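Local atomic coordinates of ankyrin repeat and SAM domain-containing protein 4B (Mus musculus, PDB entry 5F3X), a protein that probably serves as a scaffold that joins other proteins through its ankyrin repeats, its SAM domain and a PDZ-binding C-terminal tail. Residues E13-S18 / L60-K65; E22-I27 / I49-G54; C41-L46 / G54-V59. One frame throughout, in Å; residues are numbered along the deposited sequence.

Contact 1: residues E13-S18 / L60-K65; sequences EVFLQS and LSAIDK
The Phe-15 ring is the one flat group that bridges helix 11-18 and helix 53-71, and it reaches across with its far end. At its edge, close to the ring plane, lies the backbone N of Ile-63, 4.1 Å from Phe-15 CZ. The methyl of Ala-62 comes in obliquely, with CB 3.7 Å from CZ of Phe-15. A third, looser touch is made by Ile-63, whose CG1 stands 4.2 Å from Phe-15 CZ.

All three approaches converge on CZ, the atom farthest from the Phe-15 backbone. The first torsion accounts for this: with CG opposite the backbone N (chi1 -177°), the ring projects from its helix toward the other one. Across the two segments the closest CA pair, Phe-15 and Ala-62, is 8.8 Å apart, a gap the ring spans. The small side chain of Ala-62 leaves room for the ring to come up to the helix backbone. Leu-38 of helix 35-39 packs on both Phe-15 and Ile-63, so the ring is buried between three helices.

Beyond the two segments, a second protein chain of the assembly takes part: one of its acidic side chains forms a salt bridge with Lys-65 NZ, another contact of an acidic side chain of that chain is with Phe-15, and Val-14 packs on an apolar one. Between the two segments the side-chain contacts are apolar, with a backbone N at the ring edge. With three buried residues and only 108 Å² of surface involved, the contact implies hydrophobic packing carried by a single aromatic ring.

Contact 2: residues E22-I27 / I49-G54; sequences EEFLPI and IHMQLG
Met-51 lays its thioether against one face of the Phe-24 ring, and this pair is the tight part of the contact. SD stands 4.5 Å from the centroid of the Phe-24 ring and 12° off the normal, which defines a Met-aromatic contact over the face. The terminal methyl is displaced from the ring centre: Met-51 CE lies 3.7 Å from Phe-24 CD1, and its line to the centroid is 30° off the normal, an off-centre CH-pi approach. Sulfur and methyl thus share the same ring. The bend at the end of the methionine chain (chi3 -43°) turns CE back over the CD1 side instead of letting it run on past. On the opposite face, Glu-23 CG sits 3.4 Å above the plane of the Phe-24 ring, offset toward the rim, and the aromatic group is held between a neighbour in sequence and a distant one.

The other half is looser. Ile-27 and Ile-49 are both partly exposed, and the first side-chain bond of each is directed toward the other segment, yet the closest approach is Ile-27 CD1 to the backbone O of Ile-49 at 4.4 Å. Here a methyl approaches a backbone carbonyl, and the two isoleucine side chains do not fit closely together.

The backbone before Met-51 is shaped by a Schellman motif ending helix 43-48: His-50, with positive phi, is its C-prime residue, and Met-51 N returns to Leu-46 O. Gln-52 then takes the N-cap position of helix 53-71. Met-51 therefore occupies the turn between two helices, packing on Phe-28 of helix 25-30, while Phe-24, just before helix 25-30, also touches Pro-55 of helix 53-71.

Contact 3: residues C41-L46 / G54-V59; sequences CSDEDL and GPRKKV
Asp-43 faces Arg-56 and Lys-57 in a salt-bridge network in which one carboxylate oxygen accepts from both cationic side chains, weakly from the lysine. Arg-56 NE donates to Asp-43 OD1 over 3.0 Å, nearly straight at 169°. The oxygen lies at the guanidinium edge, almost in its plane, yet NE approaches from above the carboxylate plane, and the two flat groups are turned 72° apart. This is a single-bond grip and not a paired, coplanar one. Lys-57 points away at its base, but bends at chi2 and chi3 carry NZ back to 3.3 Å from Asp-43 OD1. The remaining Asp-43 oxygen, OD2, has a weak bond from Gln-47 NE2, and Arg-56 NH1 bonds to Met-51 O, so the guanidinium also ties down the turn between the helices.

The apolar contacts involve Leu-46. Its side chain and the aliphatic part of Arg-56 run past each other in opposite directions, with Leu-46 CB 3.6 Å from Arg-56 CG. Farther along, Leu-46 CD1 meets Val-59 CG1 at 4.2 Å.

Capping bonds order the start of helix 43-48. Asp-45 N donates to Ser-42 OG, and Ser-42 N donates to Asp-45 OD2 over 2.9 Å. These reciprocal bonds make a capping box, and the helix it opens packs on the long C-terminal helix, as in the helical bundle of SAM domains.

The second segments of the three contacts follow one another into and along helix 53-71, that of contact 2 leading into its N-terminal end, then those of contact 3 and contact 1. Contacts 2 and 3 are the nearest pair, their centres about 9 Å apart, and they share Gly-54; Met-51 SD also packs 3.9 Å from Val-59 CG2. Contact 1 lies about 12 Å from contact 2 and 11 Å from contact 3, centre to centre, with Leu-60 CG packing 4.0 Å from Leu-46 CD1. Along the chain, contact 1 closes a loop that encloses the other two, whose segments alternate. Of the three, contact 1 is the one whose segments touch the second protein of the assembly.

Contact 1: residues E13-S18 / L60-K65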
ATOM      1  N   GLU B  13      11.558   9.081  12.922  1.00 58.43           N
ATOM      2  CA  GLU B  13      12.255   9.886  11.924  1.00 57.83           C
ATOM      3  C   GLU B  13      11.335  10.247  10.768  1.00 55.56           C
ATOM      4  O   GLU B  13      11.225  11.425  10.398  1.00 56.97           O
ATOM      5  CB  GLU B  13      13.496   9.168  11.409  1.00 61.37           C
ATOM      6  CG  GLU B  13      14.198   9.965  10.293  1.00 60.82           C
ATOM      7  CD  GLU B  13      15.608   9.483   9.986  1.00 62.02           C
ATOM      8  OE1 GLU B  13      16.024   8.404  10.493  1.00 63.77           O
ATOM      9  OE2 GLU B  13      16.303  10.206   9.242  1.00 60.91           O
ATOM     10  N   VAL B  14      10.679   9.242  10.170  1.00 51.01           N
ATOM     11  CA  VAL B  14       9.759   9.520   9.066  1.00 46.04           C
ATOM     12  C   VAL B  14       8.718  10.526   9.512  1.00 48.09           C
ATOM     13  O   VAL B  14       8.393  11.476   8.784  1.00 48.75           O
ATOM     14  CB  VAL B  14       9.079   8.229   8.558  1.00 40.50           C
ATOM     15  CG1 VAL B  14       8.206   8.553   7.349  1.00 39.72           C
ATOM     16  CG2 VAL B  14      10.084   7.167   8.215  1.00 40.21           C
ATOM     17  N   PHE B  15       8.180  10.327  10.725  1.00 45.69           N
ATOM     18  CA  PHE B  15       7.209  11.249  11.292  1.00 42.49           C
ATOM     19  C   PHE B  15       7.718  12.690  11.250  1.00 41.60           C
ATOM     20  O   PHE B  15       7.140  13.537  10.559  1.00 42.25           O
ATOM     21  CB  PHE B  15       6.864  10.815  12.714  1.00 45.95           C
ATOM     22  CG  PHE B  15       5.815  11.669  13.358  1.00 49.57           C
ATOM     23  CD1 PHE B  15       4.489  11.586  12.945  1.00 49.89           C
ATOM     24  CD2 PHE B  15       6.151  12.576  14.348  1.00 48.74           C
ATOM     25  CE1 PHE B  15       3.530  12.382  13.519  1.00 50.45           C
ATOM     26  CE2 PHE B  15       5.188  13.373  14.926  1.00 48.07           C
ATOM     27  CZ  PHE B  15       3.880  13.281  14.511  1.00 49.93           C
ATOM     28  N   LEU B  16       8.816  12.984  11.967  1.00 40.73           N
ATOM     29  CA  LEU B  16       9.368  14.344  11.945  1.00 42.75           C
ATOM     30  C   LEU B  16       9.652  14.811  10.524  1.00 43.86           C
ATOM     31  O   LEU B  16       9.368  15.961  10.170  1.00 43.27           O
ATOM     32  CB  LEU B  16      10.634  14.428  12.790  1.00 45.21           C
ATOM     33  CG  LEU B  16      10.462  14.025  14.260  1.00 47.97           C
ATOM     34  CD1 LEU B  16      11.818  13.993  14.961  1.00 50.26           C
ATOM     35  CD2 LEU B  16       9.468  14.960  14.991  1.00 46.48           C
ATOM     36  N   GLN B  17      10.192  13.925   9.688  1.00 46.79           N
ATOM     37  CA  GLN B  17      10.496  14.278   8.304  1.00 48.78           C
ATOM     38  C   GLN B  17       9.259  14.804   7.581  1.00 51.07           C
ATOM     39  O   GLN B  17       9.284  15.877   6.960  1.00 50.15           O
ATOM     40  CB  GLN B  17      11.071  13.051   7.601  1.00 50.50           C
ATOM     41  CG  GLN B  17      11.601  13.304   6.217  1.00 53.62           C
ATOM     42  CD  GLN B  17      12.718  14.326   6.184  1.00 55.70           C
ATOM     43  OE1 GLN B  17      13.654  14.307   7.019  1.00 56.00           O
ATOM     44  NE2 GLN B  17      12.619  15.247   5.221  1.00 53.88           N
ATOM     45  N   SER B  18       8.152  14.067   7.674  1.00 54.92           N
ATOM     46  CA  SER B  18       6.894  14.495   7.071  1.00 56.00           C
ATOM     47  C   SER B  18       6.450  15.891   7.517  1.00 56.20           C
ATOM     48  O   SER B  18       5.720  16.569   6.784  1.00 55.44           O
ATOM     49  CB  SER B  18       5.807  13.484   7.423  1.00 54.30           C
ATOM     50  OG  SER B  18       5.557  13.485   8.829  1.00 51.73           O
ATOM     51  N   LEU B  60       2.533  19.191  18.246  1.00 48.16           N
ATOM     52  CA  LEU B  60       1.359  18.662  18.933  1.00 50.79           C
ATOM     53  C   LEU B  60       0.174  18.573  17.995  1.00 51.40           C
ATOM     54  O   LEU B  60      -0.643  17.653  18.116  1.00 52.63           O
ATOM     55  CB  LEU B  60       1.020  19.479  20.183  1.00 46.73           C
ATOM     56  CG  LEU B  60       2.089  19.434  21.294  1.00 47.53           C
ATOM     57  CD1 LEU B  60       2.290  20.784  22.000  1.00 49.81           C
ATOM     58  CD2 LEU B  60       1.795  18.336  22.288  1.00 46.13           C
ATOM     59  N   SER B  61       0.092  19.479  17.028  1.00 53.33           N
ATOM     60  CA  SER B  61      -0.920  19.351  15.993  1.00 55.25           C
ATOM     61  C   SER B  61      -0.781  18.016  15.281  1.00 58.97           C
ATOM     62  O   SER B  61      -1.760  17.279  15.124  1.00 63.96           O
ATOM     63  CB  SER B  61      -0.793  20.510  15.010  1.00 57.75           C
ATOM     64  OG  SER B  61      -1.561  20.304  13.841  1.00 60.71           O
ATOM     65  N   ALA B  62       0.447  17.676  14.878  1.00 54.10           N
ATOM     66  CA  ALA B  62       0.693  16.436  14.149  1.00 50.66           C
ATOM     67  C   ALA B  62       0.406  15.218  15.010  1.00 55.17           C
ATOM     68  O   ALA B  62      -0.134  14.217  14.522  1.00 60.94           O
ATOM     69  CB  ALA B  62       2.137  16.400  13.651  1.00 44.62           C
ATOM     70  N   ILE B  63       0.787  15.278  16.291  1.00 53.19           N
ATOM     71  CA  ILE B  63       0.532  14.181  17.215  1.00 51.97           C
ATOM     72  C   ILE B  63      -0.961  13.954  17.366  1.00 55.34           C
ATOM     73  O   ILE B  63      -1.434  12.819  17.478  1.00 60.19           O
ATOM     74  CB  ILE B  63       1.194  14.486  18.570  1.00 50.63           C
ATOM     75  CG1 ILE B  63       2.715  14.391  18.444  1.00 55.11           C
ATOM     76  CG2 ILE B  63       0.659  13.568  19.681  1.00 46.51           C
ATOM     77  CD1 ILE B  63       3.448  15.151  19.540  1.00 55.75           C
ATOM     78  N   ASP B  64      -1.724  15.030  17.379  1.00 58.90           N
ATOM     79  CA  ASP B  64      -3.140  14.900  17.653  1.00 66.34           C
ATOM     80  C   ASP B  64      -3.902  14.407  16.425  1.00 65.89           C
ATOM     81  O   ASP B  64      -4.826  13.590  16.550  1.00 66.92           O
ATOM     82  CB  ASP B  64      -3.678  16.235  18.142  1.00 73.91           C
ATOM     83  CG  ASP B  64      -5.169  16.237  18.243  1.00 84.67           C
ATOM     84  OD1 ASP B  64      -5.684  15.728  19.268  1.00 90.04           O
ATOM     85  OD2 ASP B  64      -5.815  16.720  17.277  1.00 86.30           O
ATOM     86  N   LYS B  65      -3.529  14.897  15.241  1.00 61.19           N
ATOM     87  CA  LYS B  65      -4.076  14.358  14.003  1.00 61.24           C
ATOM     88  C   LYS B  65      -3.863  12.852  13.925  1.00 63.22           C
ATOM     89  O   LYS B  65      -4.778  12.103  13.571  1.00 69.84           O
ATOM     90  CB  LYS B  65      -3.431  15.060  12.802  1.00 55.91           C
ATOM     91  CG  LYS B  65      -3.658  16.549  12.773  1.00 53.36           C
ATOM     92  CD  LYS B  65      -3.496  17.173  11.401  1.00 54.22           C
ATOM     93  CE  LYS B  65      -4.138  18.578  11.429  1.00 63.30           C
ATOM     94  NZ  LYS B  65      -4.335  19.258  10.098  1.00 66.54           N
TER

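Contact 2: residues E22-I27 / I49-G54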
ATOM      1  N   GLU B  22      12.396  17.636  11.168  1.00 50.98           N
ATOM      2  CA  GLU B  22      13.586  16.791  11.212  1.00 49.31           C
ATOM      3  C   GLU B  22      14.686  17.390  12.061  1.00 47.33           C
ATOM      4  O   GLU B  22      15.513  16.653  12.605  1.00 47.77           O
ATOM      5  CB  GLU B  22      14.106  16.531   9.792  1.00 54.40           C
ATOM      6  CG  GLU B  22      14.718  17.733   9.075  1.00 54.60           C
ATOM      7  CD  GLU B  22      13.775  18.399   8.091  1.00 59.79           C
ATOM      8  OE1 GLU B  22      12.554  18.123   8.130  1.00 61.54           O
ATOM      9  OE2 GLU B  22      14.266  19.216   7.277  1.00 62.73           O
ATOM     10  N   GLU B  23      14.710  18.720  12.209  1.00 47.96           N
ATOM     11  CA  GLU B  23      15.766  19.321  13.016  1.00 51.13           C
ATOM     12  C   GLU B  23      15.744  18.863  14.467  1.00 53.66           C
ATOM     13  O   GLU B  23      16.746  19.045  15.163  1.00 55.86           O
ATOM     14  CB  GLU B  23      15.698  20.840  12.967  1.00 52.74           C
ATOM     15  CG  GLU B  23      14.551  21.455  13.698  1.00 57.27           C
ATOM     16  CD  GLU B  23      14.750  22.950  13.928  1.00 63.07           C
ATOM     17  OE1 GLU B  23      15.593  23.309  14.789  1.00 66.34           O
ATOM     18  OE2 GLU B  23      14.081  23.758  13.240  1.00 61.82           O
ATOM     19  N   PHE B  24      14.649  18.259  14.941  1.00 54.10           N
ATOM     20  CA  PHE B  24      14.552  17.837  16.338  1.00 55.01           C
ATOM     21  C   PHE B  24      14.919  16.377  16.563  1.00 57.64           C
ATOM     22  O   PHE B  24      14.924  15.928  17.703  1.00 59.44           O
ATOM     23  CB  PHE B  24      13.154  18.129  16.878  1.00 50.66           C
ATOM     24  CG  PHE B  24      12.771  19.581  16.746  1.00 50.55           C
ATOM     25  CD1 PHE B  24      13.252  20.527  17.653  1.00 44.96           C
ATOM     26  CD2 PHE B  24      11.974  20.014  15.685  1.00 50.60           C
ATOM     27  CE1 PHE B  24      12.935  21.868  17.516  1.00 41.97           C
ATOM     28  CE2 PHE B  24      11.647  21.361  15.546  1.00 47.95           C
ATOM     29  CZ  PHE B  24      12.150  22.292  16.464  1.00 43.32           C
ATOM     30  N   LEU B  25      15.257  15.633  15.518  1.00 59.26           N
ATOM     31  CA  LEU B  25      15.659  14.245  15.722  1.00 54.22           C
ATOM     32  C   LEU B  25      16.866  14.101  16.648  1.00 52.72           C
ATOM     33  O   LEU B  25      16.851  13.196  17.497  1.00 54.14           O
ATOM     34  CB  LEU B  25      15.907  13.582  14.360  1.00 51.42           C
ATOM     35  CG  LEU B  25      16.018  12.057  14.396  1.00 52.08           C
ATOM     36  CD1 LEU B  25      14.816  11.462  15.090  1.00 53.25           C
ATOM     37  CD2 LEU B  25      16.151  11.480  13.012  1.00 50.37           C
ATOM     38  N   PRO B  26      17.917  14.918  16.559  1.00 54.40           N
ATOM     39  CA  PRO B  26      19.022  14.744  17.517  1.00 56.23           C
ATOM     40  C   PRO B  26      18.657  15.051  18.969  1.00 61.84           C
ATOM     41  O   PRO B  26      19.222  14.408  19.861  1.00 61.21           O
ATOM     42  CB  PRO B  26      20.111  15.687  16.982  1.00 52.10           C
ATOM     43  CG  PRO B  26      19.423  16.606  16.059  1.00 51.69           C
ATOM     44  CD  PRO B  26      18.292  15.838  15.469  1.00 53.32           C
ATOM     45  N   ILE B  27      17.732  15.986  19.247  1.00 65.21           N
ATOM     46  CA  ILE B  27      17.351  16.237  20.641  1.00 65.39           C
ATOM     47  C   ILE B  27      16.409  15.148  21.148  1.00 67.25           C
ATOM     48  O   ILE B  27      16.546  14.678  22.284  1.00 70.51           O
ATOM     49  CB  ILE B  27      16.740  17.641  20.826  1.00 65.06           C
ATOM     50  CG1 ILE B  27      16.392  17.903  22.300  1.00 68.71           C
ATOM     51  CG2 ILE B  27      15.458  17.796  20.051  1.00 63.93           C
ATOM     52  CD1 ILE B  27      17.512  18.427  23.181  1.00 67.51           C
ATOM     53  N   ILE B  49      12.274  20.412  27.381  1.00 72.47           N
ATOM     54  CA  ILE B  49      13.453  20.175  26.556  1.00 68.85           C
ATOM     55  C   ILE B  49      13.727  21.381  25.673  1.00 66.55           C
ATOM     56  O   ILE B  49      14.433  21.266  24.666  1.00 69.46           O
ATOM     57  CB  ILE B  49      13.352  18.871  25.744  1.00 65.38           C
ATOM     58  CG1 ILE B  49      12.093  18.845  24.873  1.00 61.62           C
ATOM     59  CG2 ILE B  49      13.427  17.672  26.702  1.00 64.76           C
ATOM     60  CD1 ILE B  49      12.053  17.698  23.893  1.00 59.32           C
ATOM     61  N   HIS B  50      13.089  22.517  25.984  1.00 67.63           N
ATOM     62  CA  HIS B  50      13.402  23.816  25.357  1.00 70.56           C
ATOM     63  C   HIS B  50      13.002  23.872  23.882  1.00 71.59           C
ATOM     64  O   HIS B  50      13.713  24.449  23.056  1.00 73.61           O
ATOM     65  CB  HIS B  50      14.888  24.173  25.488  1.00 78.34           C
ATOM     66  CG  HIS B  50      15.438  23.999  26.865  1.00 83.84           C
ATOM     67  ND1 HIS B  50      15.452  25.022  27.792  1.00 85.66           N
ATOM     68  CD2 HIS B  50      15.997  22.927  27.474  1.00 85.74           C
ATOM     69  CE1 HIS B  50      15.986  24.580  28.917  1.00 88.36           C
ATOM     70  NE2 HIS B  50      16.327  23.314  28.750  1.00 88.62           N
ATOM     71  N   MET B  51      11.870  23.265  23.541  1.00 70.11           N
ATOM     72  CA  MET B  51      11.258  23.487  22.239  1.00 65.49           C
ATOM     73  C   MET B  51      10.449  24.777  22.300  1.00 58.44           C
ATOM     74  O   MET B  51       9.668  24.983  23.235  1.00 56.27           O
ATOM     75  CB  MET B  51      10.372  22.296  21.856  1.00 63.08           C
ATOM     76  CG  MET B  51       9.747  22.409  20.479  1.00 63.31           C
ATOM     77  SD  MET B  51       9.247  20.819  19.798  1.00 62.68           S
ATOM     78  CE  MET B  51      10.666  19.836  20.252  1.00 65.05           C
ATOM     79  N   GLN B  52      10.647  25.660  21.328  1.00 60.88           N
ATOM     80  CA  GLN B  52       9.941  26.926  21.425  1.00 61.94           C
ATOM     81  C   GLN B  52       8.516  26.788  20.885  1.00 56.88           C
ATOM     82  O   GLN B  52       8.139  25.778  20.281  1.00 54.80           O
ATOM     83  CB  GLN B  52      10.716  28.023  20.695  1.00 73.77           C
ATOM     84  CG  GLN B  52      12.165  28.112  21.143  1.00 83.10           C
ATOM     85  CD  GLN B  52      12.650  29.536  21.341  1.00 93.69           C
ATOM     86  OE1 GLN B  52      12.166  30.258  22.219  1.00 96.75           O
ATOM     87  NE2 GLN B  52      13.616  29.952  20.519  1.00 98.55           N
ATOM     88  N   LEU B  53       7.732  27.854  21.071  1.00 53.38           N
ATOM     89  CA  LEU B  53       6.284  27.734  20.923  1.00 53.74           C
ATOM     90  C   LEU B  53       5.892  27.288  19.520  1.00 53.40           C
ATOM     91  O   LEU B  53       5.017  26.426  19.359  1.00 52.38           O
ATOM     92  CB  LEU B  53       5.606  29.059  21.277  1.00 54.75           C
ATOM     93  CG  LEU B  53       4.092  29.179  21.062  1.00 53.84           C
ATOM     94  CD1 LEU B  53       3.332  28.050  21.718  1.00 53.36           C
ATOM     95  CD2 LEU B  53       3.631  30.479  21.643  1.00 56.53           C
ATOM     96  N   GLY B  54       6.545  27.833  18.495  1.00 56.34           N
ATOM     97  CA  GLY B  54       6.206  27.526  17.130  1.00 47.10           C
ATOM     98  C   GLY B  54       6.248  26.046  16.831  1.00 49.50           C
ATOM     99  O   GLY B  54       5.256  25.455  16.396  1.00 50.13           O
TER

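Contact 3: residues C41-L46 / G54-V59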
ATOM      1  N   CYS B  41       3.826  13.043  25.244  1.00 53.17           N
ATOM      2  CA  CYS B  41       4.364  14.342  25.627  1.00 52.17           C
ATOM      3  C   CYS B  41       3.301  15.434  25.587  1.00 50.93           C
ATOM      4  O   CYS B  41       2.450  15.486  24.681  1.00 47.99           O
ATOM      5  CB  CYS B  41       5.536  14.733  24.725  1.00 49.53           C
ATOM      6  SG  CYS B  41       7.043  13.864  25.155  1.00 51.57           S
ATOM      7  N   SER B  42       3.365  16.307  26.575  1.00 49.41           N
ATOM      8  CA  SER B  42       2.489  17.458  26.616  1.00 49.17           C
ATOM      9  C   SER B  42       3.227  18.689  26.118  1.00 49.73           C
ATOM     10  O   SER B  42       4.457  18.698  25.970  1.00 44.75           O
ATOM     11  CB  SER B  42       2.022  17.706  28.043  1.00 45.61           C
ATOM     12  OG  SER B  42       3.155  18.120  28.784  1.00 47.17           O
ATOM     13  N   ASP B  43       2.464  19.777  25.968  1.00 48.41           N
ATOM     14  CA  ASP B  43       3.112  21.056  25.747  1.00 46.75           C
ATOM     15  C   ASP B  43       4.173  21.319  26.814  1.00 47.44           C
ATOM     16  O   ASP B  43       5.278  21.790  26.497  1.00 47.24           O
ATOM     17  CB  ASP B  43       2.075  22.176  25.711  1.00 47.36           C
ATOM     18  CG  ASP B  43       2.687  23.506  25.328  1.00 52.63           C
ATOM     19  OD1 ASP B  43       2.931  23.715  24.122  1.00 55.41           O
ATOM     20  OD2 ASP B  43       2.953  24.333  26.223  1.00 54.35           O
ATOM     21  N   GLU B  44       3.881  20.991  28.087  1.00 47.73           N
ATOM     22  CA  GLU B  44       4.888  21.316  29.095  1.00 51.12           C
ATOM     23  C   GLU B  44       6.080  20.359  29.038  1.00 45.22           C
ATOM     24  O   GLU B  44       7.215  20.782  29.283  1.00 48.09           O
ATOM     25  CB  GLU B  44       4.298  21.349  30.506  1.00 54.53           C
ATOM     26  CG  GLU B  44       5.367  21.748  31.555  1.00 59.53           C
ATOM     27  CD  GLU B  44       4.861  21.691  33.005  1.00 69.59           C
ATOM     28  OE1 GLU B  44       3.823  21.028  33.254  1.00 73.76           O
ATOM     29  OE2 GLU B  44       5.514  22.290  33.900  1.00 71.52           O
ATOM     30  N   ASP B  45       5.858  19.092  28.683  1.00 82.91           N
ATOM     31  CA  ASP B  45       6.982  18.190  28.446  1.00 71.71           C
ATOM     32  C   ASP B  45       7.937  18.768  27.402  1.00 67.02           C
ATOM     33  O   ASP B  45       9.162  18.752  27.584  1.00 68.55           O
ATOM     34  CB  ASP B  45       6.464  16.823  28.002  1.00 70.28           C
ATOM     35  CG  ASP B  45       5.903  16.008  29.150  1.00 74.32           C
ATOM     36  OD1 ASP B  45       6.589  15.881  30.189  1.00 76.10           O
ATOM     37  OD2 ASP B  45       4.764  15.509  29.021  1.00 75.35           O
ATOM     38  N   LEU B  46       7.387  19.306  26.304  1.00 59.10           N
ATOM     39  CA  LEU B  46       8.237  19.803  25.231  1.00 57.48           C
ATOM     40  C   LEU B  46       8.868  21.145  25.573  1.00 62.14           C
ATOM     41  O   LEU B  46       9.924  21.489  25.022  1.00 64.05           O
ATOM     42  CB  LEU B  46       7.444  19.905  23.927  1.00 53.43           C
ATOM     43  CG  LEU B  46       6.897  18.570  23.407  1.00 52.94           C
ATOM     44  CD1 LEU B  46       5.935  18.778  22.260  1.00 42.22           C
ATOM     45  CD2 LEU B  46       8.040  17.603  23.054  1.00 43.84           C
ATOM     46  N   GLY B  54       6.545  27.833  18.495  1.00 56.34           N
ATOM     47  CA  GLY B  54       6.206  27.526  17.130  1.00 47.10           C
ATOM     48  C   GLY B  54       6.248  26.046  16.831  1.00 49.50           C
ATOM     49  O   GLY B  54       5.256  25.455  16.396  1.00 50.13           O
ATOM     50  N   PRO B  55       7.401  25.405  17.038  1.00 49.56           N
ATOM     51  CA  PRO B  55       7.459  23.967  16.738  1.00 50.48           C
ATOM     52  C   PRO B  55       6.681  23.128  17.721  1.00 51.65           C
ATOM     53  O   PRO B  55       6.213  22.052  17.346  1.00 50.65           O
ATOM     54  CB  PRO B  55       8.960  23.642  16.745  1.00 43.48           C
ATOM     55  CG  PRO B  55       9.657  24.846  17.198  1.00 47.53           C
ATOM     56  CD  PRO B  55       8.742  26.018  17.111  1.00 48.42           C
ATOM     57  N   ARG B  56       6.496  23.593  18.957  1.00 54.09           N
ATOM     58  CA  ARG B  56       5.630  22.871  19.885  1.00 49.79           C
ATOM     59  C   ARG B  56       4.243  22.699  19.292  1.00 49.82           C
ATOM     60  O   ARG B  56       3.704  21.589  19.260  1.00 49.34           O
ATOM     61  CB  ARG B  56       5.555  23.609  21.219  1.00 49.22           C
ATOM     62  CG  ARG B  56       6.231  22.906  22.369  1.00 47.94           C
ATOM     63  CD  ARG B  56       6.728  23.897  23.407  1.00 48.08           C
ATOM     64  NE  ARG B  56       5.711  24.870  23.817  1.00 48.32           N
ATOM     65  CZ  ARG B  56       5.996  26.119  24.168  1.00 49.91           C
ATOM     66  NH1 ARG B  56       7.253  26.522  24.149  1.00 48.46           N
ATOM     67  NH2 ARG B  56       5.036  26.971  24.524  1.00 53.96           N
ATOM     68  N   LYS B  57       3.663  23.796  18.779  1.00 51.17           N
ATOM     69  CA  LYS B  57       2.328  23.730  18.189  1.00 50.65           C
ATOM     70  C   LYS B  57       2.301  22.799  16.980  1.00 54.05           C
ATOM     71  O   LYS B  57       1.374  21.998  16.832  1.00 56.80           O
ATOM     72  CB  LYS B  57       1.860  25.128  17.812  1.00 53.24           C
ATOM     73  CG  LYS B  57       1.784  26.129  18.981  1.00 58.46           C
ATOM     74  CD  LYS B  57       0.772  25.733  20.065  1.00 59.18           C
ATOM     75  CE  LYS B  57       1.421  25.017  21.280  1.00 53.66           C
ATOM     76  NZ  LYS B  57       0.453  24.140  21.981  1.00 54.41           N
ATOM     77  N   LYS B  58       3.318  22.867  16.115  1.00 52.60           N
ATOM     78  CA  LYS B  58       3.339  21.999  14.942  1.00 49.91           C
ATOM     79  C   LYS B  58       3.451  20.538  15.346  1.00 48.76           C
ATOM     80  O   LYS B  58       2.712  19.690  14.838  1.00 51.18           O
ATOM     81  CB  LYS B  58       4.481  22.395  14.000  1.00 53.31           C
ATOM     82  CG  LYS B  58       4.157  23.614  13.124  1.00 56.01           C
ATOM     83  CD  LYS B  58       5.405  24.358  12.663  1.00 54.44           C
ATOM     84  CE  LYS B  58       5.002  25.585  11.854  1.00 56.48           C
ATOM     85  NZ  LYS B  58       6.174  26.199  11.149  1.00 59.26           N
ATOM     86  N   VAL B  59       4.364  20.227  16.272  1.00 48.13           N
ATOM     87  CA  VAL B  59       4.477  18.857  16.784  1.00 46.96           C
ATOM     88  C   VAL B  59       3.149  18.386  17.371  1.00 46.08           C
ATOM     89  O   VAL B  59       2.671  17.294  17.056  1.00 46.08           O
ATOM     90  CB  VAL B  59       5.604  18.743  17.827  1.00 47.23           C
ATOM     91  CG1 VAL B  59       5.698  17.357  18.297  1.00 50.36           C
ATOM     92  CG2 VAL B  59       6.930  19.090  17.238  1.00 48.94           C
TER